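Local structure of walker-Type ATPase (Pyrococcus abyssi, 2QEN) at residues M1-R6 with E248-G253; F203-S208 with A231-D236; E210-G215 with V243-E248; P239-V244 with K267-G272. The protein probably binds and hydrolyses ATP as a P-loop (Walker-type) ATPase, and is seen here with ADP and magnesium, although its biological role is unknown. The protein carries 1 engineered substitution. All blocks are in the same frame, centred on the assembly; numbering follows the deposited sequence.

Overall arrangement
All four contacts involve the helices that follow the last strand of the five-stranded parallel sheet of the P-loop domain, on the same side of the chain's centre; contact 1 adds the N-terminal arm. Helix 239-252 is the common thread: its start serves contact 4, its middle contact 3 and its end contact 1. Contact 2 joins the two helices before it, 205-217 and 225-235, and shares the former with contact 3. Centres are about 7 Å apart for contacts 1 and 3, and about 17 Å for contacts 1 and 2. The arm closes back over the bundle from the far end of the sequence. Contacts 3 and 4 both touch ADP, so packing within the bundle also shapes the nucleotide pocket.

Contact 1. Residues M1-R6 with E248-G253; sequences MLFDLR and EYLRNG
The N-terminal arm of the ATPase lies across the last turns of helix 239-252, where Met1 and Phe3 close on Leu250 and the chain's beginning is fastened to the helical bundle beside the nucleotide pocket. Leu250 offers a single methyl to both partners. Its CD1 stands 3.7 Å from Met1 CE, the ends of the two chains meeting tip to tip, and 4.0 Å from Phe3 CB. Leu250 CG, meanwhile, sits near the plane of the Phe3 ring, at its edge. Met1 gets there by a bent route: CG lies between the backbone N and the carbonyl carbon (chi1 54°), and a further kink at chi3 (-72°) turns the terminal methyl to the leucine. Further along the arm, Leu5 CD1 approaches the guanidinium of the extended Arg251 at a slant, 4.3 Å from NH1.

The arm is shaped by turns of its own. Phe3 is the centre of an inverse gamma turn, closed by a weak bond from Asp4 N to Leu2 O. An Asx turn follows, in which Arg6 N donates to Asp4 OD1 at 3.1 Å. Arg6 NH2 also pairs with Asp4 OD2 at 3.3 Å, but that oxygen lies well out of the guanidinium plane, so charge alone draws them together. Beyond the contact, Phe216 meets the Phe3 ring edge-to-face and Leu2 touches ADP. Across the interface the attachment is mainly apolar, with one methyl beside a guanidinium, small and mostly at the surface, which implies that the arm's course depends on its turns and neighbouring helices as much as on Leu250.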
# COMPACT_ATOMS: atom_id res chain seq x y z
N MET A 1 -8.93 -14.10 14.82
CA MET A 1 -9.89 -14.53 13.74
C MET A 1 -9.80 -13.65 12.48
O MET A 1 -9.47 -12.47 12.57
CB MET A 1 -11.32 -14.58 14.27
CG MET A 1 -11.80 -13.29 14.94
SD MET A 1 -13.41 -13.49 15.76
CE MET A 1 -14.53 -13.61 14.35
N LEU A 2 -10.09 -14.24 11.32
CA LEU A 2 -10.12 -13.52 10.04
C LEU A 2 -11.12 -12.37 10.04
O LEU A 2 -10.79 -11.25 9.65
CB LEU A 2 -10.46 -14.44 8.87
CG LEU A 2 -9.40 -15.30 8.17
CD1 LEU A 2 -10.02 -15.86 6.87
CD2 LEU A 2 -8.11 -14.53 7.88
N PHE A 3 -12.34 -12.66 10.48
CA PHE A 3 -13.40 -11.67 10.48
C PHE A 3 -13.28 -10.76 11.71
O PHE A 3 -14.02 -10.87 12.68
CB PHE A 3 -14.77 -12.33 10.31
CG PHE A 3 -14.94 -13.06 8.99
CD1 PHE A 3 -14.06 -12.83 7.91
CD2 PHE A 3 -16.00 -13.94 8.80
CE1 PHE A 3 -14.23 -13.48 6.69
CE2 PHE A 3 -16.18 -14.60 7.58
CZ PHE A 3 -15.29 -14.37 6.53
N ASP A 4 -12.31 -9.87 11.62
CA ASP A 4 -11.93 -8.97 12.70
C ASP A 4 -11.31 -7.74 12.04
O ASP A 4 -10.49 -7.88 11.15
CB ASP A 4 -10.91 -9.65 13.62
CG ASP A 4 -10.74 -8.93 14.94
OD1 ASP A 4 -10.29 -7.77 14.93
OD2 ASP A 4 -11.05 -9.54 15.98
N LEU A 5 -11.72 -6.55 12.47
CA LEU A 5 -11.30 -5.29 11.83
C LEU A 5 -9.98 -4.71 12.31
O LEU A 5 -9.42 -3.85 11.63
CB LEU A 5 -12.40 -4.23 11.96
CG LEU A 5 -13.77 -4.55 11.35
CD1 LEU A 5 -14.86 -3.76 12.06
CD2 LEU A 5 -13.78 -4.30 9.84
N ARG A 6 -9.48 -5.16 13.46
CA ARG A 6 -8.17 -4.70 13.98
C ARG A 6 -7.03 -5.09 13.03
O ARG A 6 -7.15 -6.08 12.29
CB ARG A 6 -7.92 -5.27 15.38
CG ARG A 6 -9.04 -4.98 16.38
CD ARG A 6 -8.71 -5.46 17.80
NE ARG A 6 -8.45 -6.90 17.87
CZ ARG A 6 -9.28 -7.80 18.40
NH1 ARG A 6 -10.44 -7.43 18.93
NH2 ARG A 6 -8.94 -9.08 18.41
N GLU A 248 -19.62 -7.94 8.89
CA GLU A 248 -21.04 -7.53 8.77
C GLU A 248 -22.00 -8.71 8.77
O GLU A 248 -23.09 -8.62 9.31
CB GLU A 248 -21.26 -6.65 7.53
CG GLU A 248 -20.65 -5.24 7.62
CD GLU A 248 -21.08 -4.49 8.88
OE1 GLU A 248 -22.20 -4.75 9.37
OE2 GLU A 248 -20.30 -3.66 9.40
N TYR A 249 -21.57 -9.84 8.20
CA TYR A 249 -22.38 -11.04 8.21
C TYR A 249 -22.54 -11.62 9.61
O TYR A 249 -23.63 -12.02 9.97
CB TYR A 249 -21.86 -12.10 7.21
CG TYR A 249 -22.91 -13.14 6.83
CD1 TYR A 249 -23.29 -14.15 7.72
CD2 TYR A 249 -23.50 -13.12 5.57
CE1 TYR A 249 -24.26 -15.11 7.37
CE2 TYR A 249 -24.46 -14.08 5.21
CZ TYR A 249 -24.83 -15.07 6.12
OH TYR A 249 -25.78 -16.01 5.77
N LEU A 250 -21.45 -11.64 10.38
CA LEU A 250 -21.47 -12.11 11.78
C LEU A 250 -22.37 -11.24 12.66
O LEU A 250 -23.02 -11.72 13.59
CB LEU A 250 -20.04 -12.11 12.37
CG LEU A 250 -19.02 -13.13 11.84
CD1 LEU A 250 -17.82 -13.22 12.79
CD2 LEU A 250 -19.63 -14.50 11.66
N ARG A 251 -22.39 -9.95 12.37
CA ARG A 251 -23.19 -9.00 13.11
C ARG A 251 -24.68 -8.98 12.69
O ARG A 251 -25.53 -8.65 13.49
CB ARG A 251 -22.55 -7.61 12.96
CG ARG A 251 -21.25 -7.51 13.75
CD ARG A 251 -20.51 -6.23 13.47
NE ARG A 251 -19.42 -6.10 14.43
CZ ARG A 251 -18.65 -5.03 14.58
NH1 ARG A 251 -18.83 -3.97 13.82
NH2 ARG A 251 -17.70 -5.04 15.50
N ASN A 252 -24.96 -9.34 11.43
CA ASN A 252 -26.29 -9.16 10.85
C ASN A 252 -27.02 -10.44 10.45
O ASN A 252 -28.24 -10.43 10.36
CB ASN A 252 -26.20 -8.21 9.65
CG ASN A 252 -25.89 -6.81 10.07
OD1 ASN A 252 -26.79 -6.08 10.48
ND2 ASN A 252 -24.60 -6.42 10.02
N GLY A 253 -26.26 -11.51 10.17
CA GLY A 253 -26.84 -12.86 9.99
C GLY A 253 -27.57 -13.09 8.68
O GLY A 253 -28.29 -14.08 8.53

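Contact 2. Residues F203-S208 with A231-D236; sequences FDKDTS and AVELLD
Val232 straddles Ser208 with both methyls, CG1 and CG2 each lying 3.7 Å from Ser208 CB. This joins two helices of the bundle that follows the parallel sheet of the P-loop ATPase: the first turn of helix 205-217 and the last turns of helix 225-235. Val232 has CG1 anti to the backbone N (chi1 168°), which spreads the pair of methyls over the serine, and the alpha carbons of the two residues come within 6.4 Å. The small serine thus lets the backbones draw close. Val232 also touches Val209 and Leu212 further along the facing helix, so the overlap continues into the apolar interior.

At the solvent-facing side Lys205 and Glu233 cross obliquely. Here the aliphatic part of the lysine does the touching, CD lying 4.1 Å from Glu233 OE1, while the charged ends stay apart, with Lys205 NZ 5.6 Å from the same oxygen. Their opposite charges probably attract only mildly, and Lys205 NZ forms a long, weak ion pair with Glu229.

The start of helix 205-217 is fixed by an N-cap. Asp204 OD1 takes the backbone N of Thr207 nearly head-on, and receives the Thr207 OG1 hydroxyl at 2.7 Å from above the carboxylate plane, so one oxygen is gripped twice. Phe203, just before the cap, is tied by backbone hydrogen bonds to Gly237 and touches ADP. Ser208 turns its polar end back to its own helix: Asp204 O accepts both from Ser208 N and from Ser208 OG, the hydroxyl donating at 3.0 Å from 43° out of the carbonyl plane.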
# COMPACT_ATOMS: atom_id res chain seq x y z
N PHE A 203 -6.81 -12.04 -4.51
CA PHE A 203 -7.03 -13.48 -4.49
C PHE A 203 -7.78 -13.90 -5.75
O PHE A 203 -8.65 -13.17 -6.23
CB PHE A 203 -7.89 -13.89 -3.28
CG PHE A 203 -7.24 -13.66 -1.93
CD1 PHE A 203 -5.86 -13.77 -1.75
CD2 PHE A 203 -8.05 -13.38 -0.82
CE1 PHE A 203 -5.28 -13.58 -0.49
CE2 PHE A 203 -7.47 -13.19 0.45
CZ PHE A 203 -6.09 -13.28 0.61
N ASP A 204 -7.48 -15.10 -6.25
CA ASP A 204 -8.32 -15.68 -7.30
C ASP A 204 -9.69 -16.11 -6.74
O ASP A 204 -9.94 -16.01 -5.53
CB ASP A 204 -7.58 -16.79 -8.09
CG ASP A 204 -7.29 -18.06 -7.28
OD1 ASP A 204 -7.92 -18.32 -6.23
OD2 ASP A 204 -6.44 -18.86 -7.74
N LYS A 205 -10.58 -16.54 -7.62
CA LYS A 205 -11.92 -17.00 -7.24
C LYS A 205 -11.91 -18.00 -6.09
O LYS A 205 -12.54 -17.76 -5.05
CB LYS A 205 -12.60 -17.64 -8.45
CG LYS A 205 -13.80 -16.89 -9.00
CD LYS A 205 -15.12 -17.48 -8.49
CE LYS A 205 -15.31 -18.92 -8.90
NZ LYS A 205 -16.42 -19.57 -8.13
N ASP A 206 -11.19 -19.10 -6.27
CA ASP A 206 -11.19 -20.20 -5.30
C ASP A 206 -10.59 -19.83 -3.95
O ASP A 206 -11.05 -20.30 -2.91
CB ASP A 206 -10.50 -21.45 -5.89
CG ASP A 206 -11.37 -22.17 -6.92
OD1 ASP A 206 -12.51 -21.74 -7.19
OD2 ASP A 206 -10.90 -23.19 -7.47
N THR A 207 -9.55 -18.99 -3.97
CA THR A 207 -8.92 -18.46 -2.77
C THR A 207 -9.89 -17.56 -2.00
O THR A 207 -10.07 -17.71 -0.80
CB THR A 207 -7.58 -17.74 -3.10
OG1 THR A 207 -6.74 -18.62 -3.87
CG2 THR A 207 -6.83 -17.33 -1.84
N SER A 208 -10.56 -16.64 -2.71
CA SER A 208 -11.61 -15.80 -2.12
C SER A 208 -12.70 -16.60 -1.40
O SER A 208 -13.06 -16.28 -0.27
CB SER A 208 -12.25 -14.90 -3.18
OG SER A 208 -11.27 -14.06 -3.76
N ALA A 231 -21.13 -13.34 -2.72
CA ALA A 231 -20.25 -12.34 -2.10
C ALA A 231 -18.95 -12.14 -2.90
O ALA A 231 -18.48 -11.02 -3.07
CB ALA A 231 -19.95 -12.70 -0.66
N VAL A 232 -18.39 -13.23 -3.41
CA VAL A 232 -17.13 -13.17 -4.17
C VAL A 232 -17.33 -12.55 -5.57
O VAL A 232 -16.46 -11.85 -6.08
CB VAL A 232 -16.46 -14.56 -4.24
CG1 VAL A 232 -15.30 -14.58 -5.26
CG2 VAL A 232 -15.98 -14.98 -2.85
N GLU A 233 -18.48 -12.78 -6.18
CA GLU A 233 -18.85 -12.10 -7.42
C GLU A 233 -18.97 -10.59 -7.25
O GLU A 233 -18.61 -9.84 -8.15
CB GLU A 233 -20.13 -12.68 -8.00
CG GLU A 233 -20.00 -14.10 -8.59
CD GLU A 233 -18.72 -14.33 -9.44
OE1 GLU A 233 -17.59 -14.19 -8.91
OE2 GLU A 233 -18.87 -14.69 -10.64
N LEU A 234 -19.48 -10.14 -6.10
CA LEU A 234 -19.50 -8.70 -5.82
C LEU A 234 -18.16 -8.16 -5.32
O LEU A 234 -17.79 -7.03 -5.65
CB LEU A 234 -20.61 -8.31 -4.83
CG LEU A 234 -22.05 -8.02 -5.31
CD1 LEU A 234 -22.11 -7.57 -6.77
CD2 LEU A 234 -22.96 -9.19 -5.10
N LEU A 235 -17.44 -8.94 -4.51
CA LEU A 235 -16.24 -8.42 -3.84
C LEU A 235 -14.86 -8.79 -4.44
O LEU A 235 -13.84 -8.28 -3.98
CB LEU A 235 -16.30 -8.68 -2.31
CG LEU A 235 -17.55 -8.22 -1.54
CD1 LEU A 235 -17.51 -8.65 -0.04
CD2 LEU A 235 -17.83 -6.71 -1.66
N ASP A 236 -14.84 -9.72 -5.40
CA ASP A 236 -13.69 -10.00 -6.31
C ASP A 236 -12.23 -10.08 -5.75
O ASP A 236 -11.27 -9.49 -6.32
CB ASP A 236 -13.73 -9.07 -7.55
CG ASP A 236 -14.76 -9.52 -8.66
OD1 ASP A 236 -15.54 -10.51 -8.52
OD2 ASP A 236 -14.77 -8.86 -9.73

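Contact 3. Residues E210-G215 with V243-E248; sequences EFLKRG and VVFGVE. With ADP (adenosine-5'-diphosphate), chain C.
This is a buried, wholly apolar helix-to-helix contact between 205-217 and 239-252, in the bundle beside the ADP site, with Phe211 meeting Val243 at one end and Leu212 meeting Phe245 at the other. Val243 CG2 sits in the plane of the Phe211 ring, at its edge, 3.5 Å from CZ. The ring points this way because CG is anti to the backbone N (chi1 -175°). Its next edge atom, CE2, stands above the adenine plane at C2, 3.5 Å away, while Val243 CG2 approaches the ribose at C1' (4.0 Å). The two side chains therefore support base and sugar together, and Phe15, whose backbone N is hydrogen-bonded to ADP, meets the Phe211 ring edge-to-face. With a serine replacing Phe211, adenine is likely to lose its support at C2 and Val243 CG2 the ring edge it rests on.

Leu212 crosses Phe245 at about a right angle, its CD2 at the ring edge, 4.1 Å from Phe245 CD2. Gly246 and Gly215 have no side chain to interpose, and the ring of Phe3 from the N-terminal arm fits in, CD2 lying 3.5 Å from Gly246 CA. Other helices complete the core: Leu212 packs on Ala231 and Val232 of helix 225-235, whereas Phe245 reaches Ala231 and Leu235 of that helix and Ala258 and Thr262 of helix 255-280.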
# COMPACT_ATOMS: atom_id res chain seq x y z
N GLU A 210 -12.46 -19.75 -0.33
CA GLU A 210 -11.78 -20.36 0.82
C GLU A 210 -11.52 -19.41 2.00
O GLU A 210 -11.62 -19.82 3.18
CB GLU A 210 -10.48 -21.02 0.38
CG GLU A 210 -10.05 -22.16 1.27
CD GLU A 210 -11.23 -23.01 1.73
OE1 GLU A 210 -11.75 -23.80 0.90
OE2 GLU A 210 -11.63 -22.86 2.91
N PHE A 211 -11.19 -18.16 1.68
CA PHE A 211 -11.01 -17.09 2.66
C PHE A 211 -12.29 -16.92 3.48
O PHE A 211 -12.25 -17.01 4.71
CB PHE A 211 -10.64 -15.78 1.93
CG PHE A 211 -10.31 -14.63 2.83
CD1 PHE A 211 -11.33 -13.83 3.38
CD2 PHE A 211 -8.98 -14.30 3.10
CE1 PHE A 211 -11.03 -12.75 4.22
CE2 PHE A 211 -8.68 -13.23 3.92
CZ PHE A 211 -9.71 -12.44 4.48
N LEU A 212 -13.41 -16.69 2.80
CA LEU A 212 -14.71 -16.54 3.45
C LEU A 212 -15.13 -17.79 4.23
O LEU A 212 -15.61 -17.68 5.36
CB LEU A 212 -15.79 -16.20 2.41
CG LEU A 212 -15.75 -14.77 1.85
CD1 LEU A 212 -16.93 -14.53 0.90
CD2 LEU A 212 -15.72 -13.71 3.00
N LYS A 213 -14.94 -18.95 3.62
CA LYS A 213 -15.21 -20.23 4.27
C LYS A 213 -14.48 -20.38 5.60
O LYS A 213 -15.10 -20.75 6.59
CB LYS A 213 -14.87 -21.39 3.33
CG LYS A 213 -15.96 -21.67 2.31
CD LYS A 213 -15.61 -22.81 1.35
CE LYS A 213 -15.40 -24.14 2.06
NZ LYS A 213 -16.53 -24.44 3.00
N ARG A 214 -13.18 -20.10 5.62
CA ARG A 214 -12.38 -20.14 6.85
C ARG A 214 -12.93 -19.17 7.91
O ARG A 214 -13.12 -19.56 9.07
CB ARG A 214 -10.89 -19.86 6.57
CG ARG A 214 -9.98 -20.10 7.76
CD ARG A 214 -8.50 -19.89 7.42
NE ARG A 214 -7.80 -21.13 7.06
CZ ARG A 214 -6.51 -21.20 6.75
NH1 ARG A 214 -5.76 -20.09 6.75
NH2 ARG A 214 -5.94 -22.36 6.43
N GLY A 215 -13.22 -17.93 7.50
CA GLY A 215 -13.78 -16.91 8.38
C GLY A 215 -15.04 -17.34 9.14
O GLY A 215 -15.18 -17.05 10.32
N VAL A 243 -13.08 -9.10 4.38
CA VAL A 243 -13.12 -8.99 5.85
C VAL A 243 -14.28 -8.12 6.37
O VAL A 243 -14.94 -8.50 7.33
CB VAL A 243 -11.76 -8.53 6.46
CG1 VAL A 243 -11.89 -8.21 7.96
CG2 VAL A 243 -10.69 -9.60 6.27
N VAL A 244 -14.52 -6.96 5.75
CA VAL A 244 -15.67 -6.10 6.11
C VAL A 244 -16.98 -6.88 5.97
O VAL A 244 -17.84 -6.82 6.85
CB VAL A 244 -15.75 -4.81 5.23
CG1 VAL A 244 -17.09 -4.08 5.45
CG2 VAL A 244 -14.54 -3.87 5.48
N PHE A 245 -17.13 -7.60 4.86
CA PHE A 245 -18.30 -8.46 4.64
C PHE A 245 -18.44 -9.55 5.72
O PHE A 245 -19.52 -9.74 6.26
CB PHE A 245 -18.25 -9.09 3.24
CG PHE A 245 -19.36 -10.08 3.00
CD1 PHE A 245 -20.66 -9.63 2.71
CD2 PHE A 245 -19.12 -11.46 3.10
CE1 PHE A 245 -21.70 -10.53 2.53
CE2 PHE A 245 -20.16 -12.37 2.95
CZ PHE A 245 -21.44 -11.92 2.64
N GLY A 246 -17.34 -10.24 6.03
CA GLY A 246 -17.34 -11.30 7.04
C GLY A 246 -17.81 -10.78 8.39
O GLY A 246 -18.69 -11.36 8.99
N VAL A 247 -17.21 -9.69 8.85
CA VAL A 247 -17.67 -8.94 10.03
C VAL A 247 -19.17 -8.58 9.98
O VAL A 247 -19.91 -8.87 10.92
CB VAL A 247 -16.79 -7.66 10.25
CG1 VAL A 247 -17.35 -6.75 11.37
CG2 VAL A 247 -15.33 -8.06 10.57
N GLU A 248 -19.62 -7.94 8.89
CA GLU A 248 -21.04 -7.53 8.77
C GLU A 248 -22.00 -8.71 8.77
O GLU A 248 -23.09 -8.62 9.31
CB GLU A 248 -21.26 -6.65 7.53
CG GLU A 248 -20.65 -5.24 7.62
CD GLU A 248 -21.08 -4.49 8.88
OE1 GLU A 248 -22.20 -4.75 9.37
OE2 GLU A 248 -20.30 -3.66 9.40
PB ADP C . -2.90 -2.36 1.67
O1B ADP C . -2.51 -3.23 0.50
O2B ADP C . -1.74 -2.08 2.59
O3B ADP C . -3.69 -1.12 1.33
PA ADP C . -3.93 -3.81 4.04
O1A ADP C . -2.75 -4.69 4.34
O2A ADP C . -4.28 -2.67 4.95
O3A ADP C . -3.93 -3.30 2.49
O5' ADP C . -5.19 -4.82 3.94
C5' ADP C . -6.55 -4.38 3.99
C4' ADP C . -7.28 -5.21 5.05
O4' ADP C . -7.62 -6.51 4.53
C3' ADP C . -6.47 -5.51 6.31
O3' ADP C . -6.67 -4.55 7.34
C2' ADP C . -7.04 -6.82 6.78
O2' ADP C . -8.34 -6.51 7.27
C1' ADP C . -7.36 -7.53 5.50
N9 ADP C . -6.34 -8.44 4.93
C8 ADP C . -5.46 -8.11 3.97
N7 ADP C . -4.71 -9.18 3.60
C5 ADP C . -5.12 -10.22 4.35
C6 ADP C . -4.75 -11.65 4.47
N6 ADP C . -3.78 -12.19 3.70
N1 ADP C . -5.43 -12.40 5.38
C2 ADP C . -6.39 -11.88 6.15
N3 ADP C . -6.79 -10.60 6.08
C4 ADP C . -6.20 -9.73 5.22

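Contact 4. Residues P239-V244 with K267-G272; sequences PGWLVV and KGLIMG. With ADP (adenosine-5'-diphosphate), chain C.
Trp241 extends its six-membered ring between Leu269 and Ile270, which come to it in different ways. Leu269 CD1 lies near the indole plane, at the edge, equally 4.1 Å from CH2 and CZ3; the two side chains run alongside one another, pointing opposite ways. Ile270 comes in at an angle that is neither face nor edge, its CD1 within 3.9 Å of CZ2. This apolar packing joins the beginning of helix 239-252, in the bundle of the P-loop ATPase, to the middle of the long helix 255-280, which runs toward the predicted winged-helix region.

Here the tryptophan bridges well-separated backbones: even the nearest alpha carbons, those of Trp241 and Lys267, are 11.3 Å apart. Placing CG beside the backbone N (chi1 -53°) sends the indole out to the other helix. At its polar edge NE1 is hydrogen-bonded to Asp341 OD2, which would help to fix the ring's rotation, and the side chain also touches Arg41 of the ADP site and Val343. With an alanine in place of Trp241, Leu269 and Ile270 would probably face a gap between the helices, and Asp341 would lose its indole donor.

The opposite flank of the same helical turn meets the nucleotide. Pro239 CB lies 3.4 Å from C8 of the adenine, on the side of the base where Phe211 also stands, and Gly240, bare of side chain, brings its CA to 3.3 Å from the ribose O4'.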
# COMPACT_ATOMS: atom_id res chain seq x y z
N PRO A 239 -9.03 -8.56 -0.13
CA PRO A 239 -9.17 -9.00 1.25
C PRO A 239 -9.81 -7.94 2.16
O PRO A 239 -10.51 -8.30 3.09
CB PRO A 239 -7.73 -9.28 1.68
CG PRO A 239 -7.00 -9.56 0.41
CD PRO A 239 -7.63 -8.64 -0.59
N GLY A 240 -9.56 -6.65 1.89
CA GLY A 240 -10.13 -5.56 2.68
C GLY A 240 -11.66 -5.63 2.71
O GLY A 240 -12.27 -5.51 3.77
N TRP A 241 -12.26 -5.86 1.54
CA TRP A 241 -13.71 -5.95 1.44
C TRP A 241 -14.28 -7.29 1.91
O TRP A 241 -15.35 -7.34 2.51
CB TRP A 241 -14.17 -5.60 0.02
CG TRP A 241 -13.64 -4.25 -0.50
CD1 TRP A 241 -13.01 -4.03 -1.69
CD2 TRP A 241 -13.71 -2.97 0.16
NE1 TRP A 241 -12.67 -2.70 -1.81
CE2 TRP A 241 -13.09 -2.03 -0.69
CE3 TRP A 241 -14.22 -2.54 1.39
CZ2 TRP A 241 -13.00 -0.68 -0.36
CZ3 TRP A 241 -14.10 -1.19 1.73
CH2 TRP A 241 -13.50 -0.27 0.85
N LEU A 242 -13.53 -8.37 1.68
CA LEU A 242 -13.91 -9.70 2.16
C LEU A 242 -14.00 -9.79 3.70
O LEU A 242 -14.87 -10.47 4.23
CB LEU A 242 -12.96 -10.78 1.61
CG LEU A 242 -12.94 -11.07 0.09
CD1 LEU A 242 -11.81 -12.04 -0.27
CD2 LEU A 242 -14.27 -11.58 -0.43
N VAL A 243 -13.08 -9.10 4.38
CA VAL A 243 -13.12 -8.99 5.85
C VAL A 243 -14.28 -8.12 6.37
O VAL A 243 -14.94 -8.50 7.33
CB VAL A 243 -11.76 -8.53 6.46
CG1 VAL A 243 -11.89 -8.21 7.96
CG2 VAL A 243 -10.69 -9.60 6.27
N VAL A 244 -14.52 -6.96 5.75
CA VAL A 244 -15.67 -6.10 6.11
C VAL A 244 -16.98 -6.88 5.97
O VAL A 244 -17.84 -6.82 6.85
CB VAL A 244 -15.75 -4.81 5.23
CG1 VAL A 244 -17.09 -4.08 5.45
CG2 VAL A 244 -14.54 -3.87 5.48
N LYS A 267 -18.58 2.66 0.41
CA LYS A 267 -18.98 3.97 -0.10
C LYS A 267 -18.38 5.12 0.72
O LYS A 267 -17.88 6.09 0.15
CB LYS A 267 -20.50 4.10 -0.18
CG LYS A 267 -20.96 5.34 -0.93
CD LYS A 267 -22.48 5.42 -1.10
CE LYS A 267 -23.18 6.12 0.08
NZ LYS A 267 -24.63 6.44 -0.19
N GLY A 268 -18.42 5.00 2.05
CA GLY A 268 -17.90 6.04 2.94
C GLY A 268 -16.43 6.33 2.71
O GLY A 268 -16.03 7.47 2.48
N LEU A 269 -15.62 5.28 2.76
CA LEU A 269 -14.17 5.39 2.58
C LEU A 269 -13.79 5.90 1.18
O LEU A 269 -13.00 6.85 1.04
CB LEU A 269 -13.50 4.03 2.86
CG LEU A 269 -13.70 3.40 4.25
CD1 LEU A 269 -13.21 1.95 4.25
CD2 LEU A 269 -12.98 4.17 5.34
N ILE A 270 -14.39 5.29 0.16
CA ILE A 270 -14.11 5.65 -1.24
C ILE A 270 -14.53 7.08 -1.56
O ILE A 270 -13.87 7.78 -2.33
CB ILE A 270 -14.75 4.61 -2.21
CG1 ILE A 270 -14.04 3.26 -2.02
CG2 ILE A 270 -14.70 5.08 -3.67
CD1 ILE A 270 -14.87 2.05 -2.37
N MET A 271 -15.63 7.52 -0.95
CA MET A 271 -16.12 8.88 -1.16
C MET A 271 -15.12 9.89 -0.60
O MET A 271 -14.93 10.97 -1.17
CB MET A 271 -17.48 9.07 -0.49
CG MET A 271 -18.52 9.73 -1.37
SD MET A 271 -18.95 8.71 -2.80
CE MET A 271 -19.10 9.98 -4.07
N GLY A 272 -14.48 9.51 0.52
CA GLY A 272 -13.45 10.33 1.18
C GLY A 272 -12.25 10.54 0.27
O GLY A 272 -11.74 11.65 0.16
PB ADP C . -2.90 -2.36 1.67
O1B ADP C . -2.51 -3.23 0.50
O2B ADP C . -1.74 -2.08 2.59
O3B ADP C . -3.69 -1.12 1.33
PA ADP C . -3.93 -3.81 4.04
O1A ADP C . -2.75 -4.69 4.34
O2A ADP C . -4.28 -2.67 4.95
O3A ADP C . -3.93 -3.30 2.49
O5' ADP C . -5.19 -4.82 3.94
C5' ADP C . -6.55 -4.38 3.99
C4' ADP C . -7.28 -5.21 5.05
O4' ADP C . -7.62 -6.51 4.53
C3' ADP C . -6.47 -5.51 6.31
O3' ADP C . -6.67 -4.55 7.34
C2' ADP C . -7.04 -6.82 6.78
O2' ADP C . -8.34 -6.51 7.27
C1' ADP C . -7.36 -7.53 5.50
N9 ADP C . -6.34 -8.44 4.93
C8 ADP C . -5.46 -8.11 3.97
N7 ADP C . -4.71 -9.18 3.60
C5 ADP C . -5.12 -10.22 4.35
C6 ADP C . -4.75 -11.65 4.47
N6 ADP C . -3.78 -12.19 3.70
N1 ADP C . -5.43 -12.40 5.38
C2 ADP C . -6.39 -11.88 6.15
N3 ADP C . -6.79 -10.60 6.08
C4 ADP C . -6.20 -9.73 5.22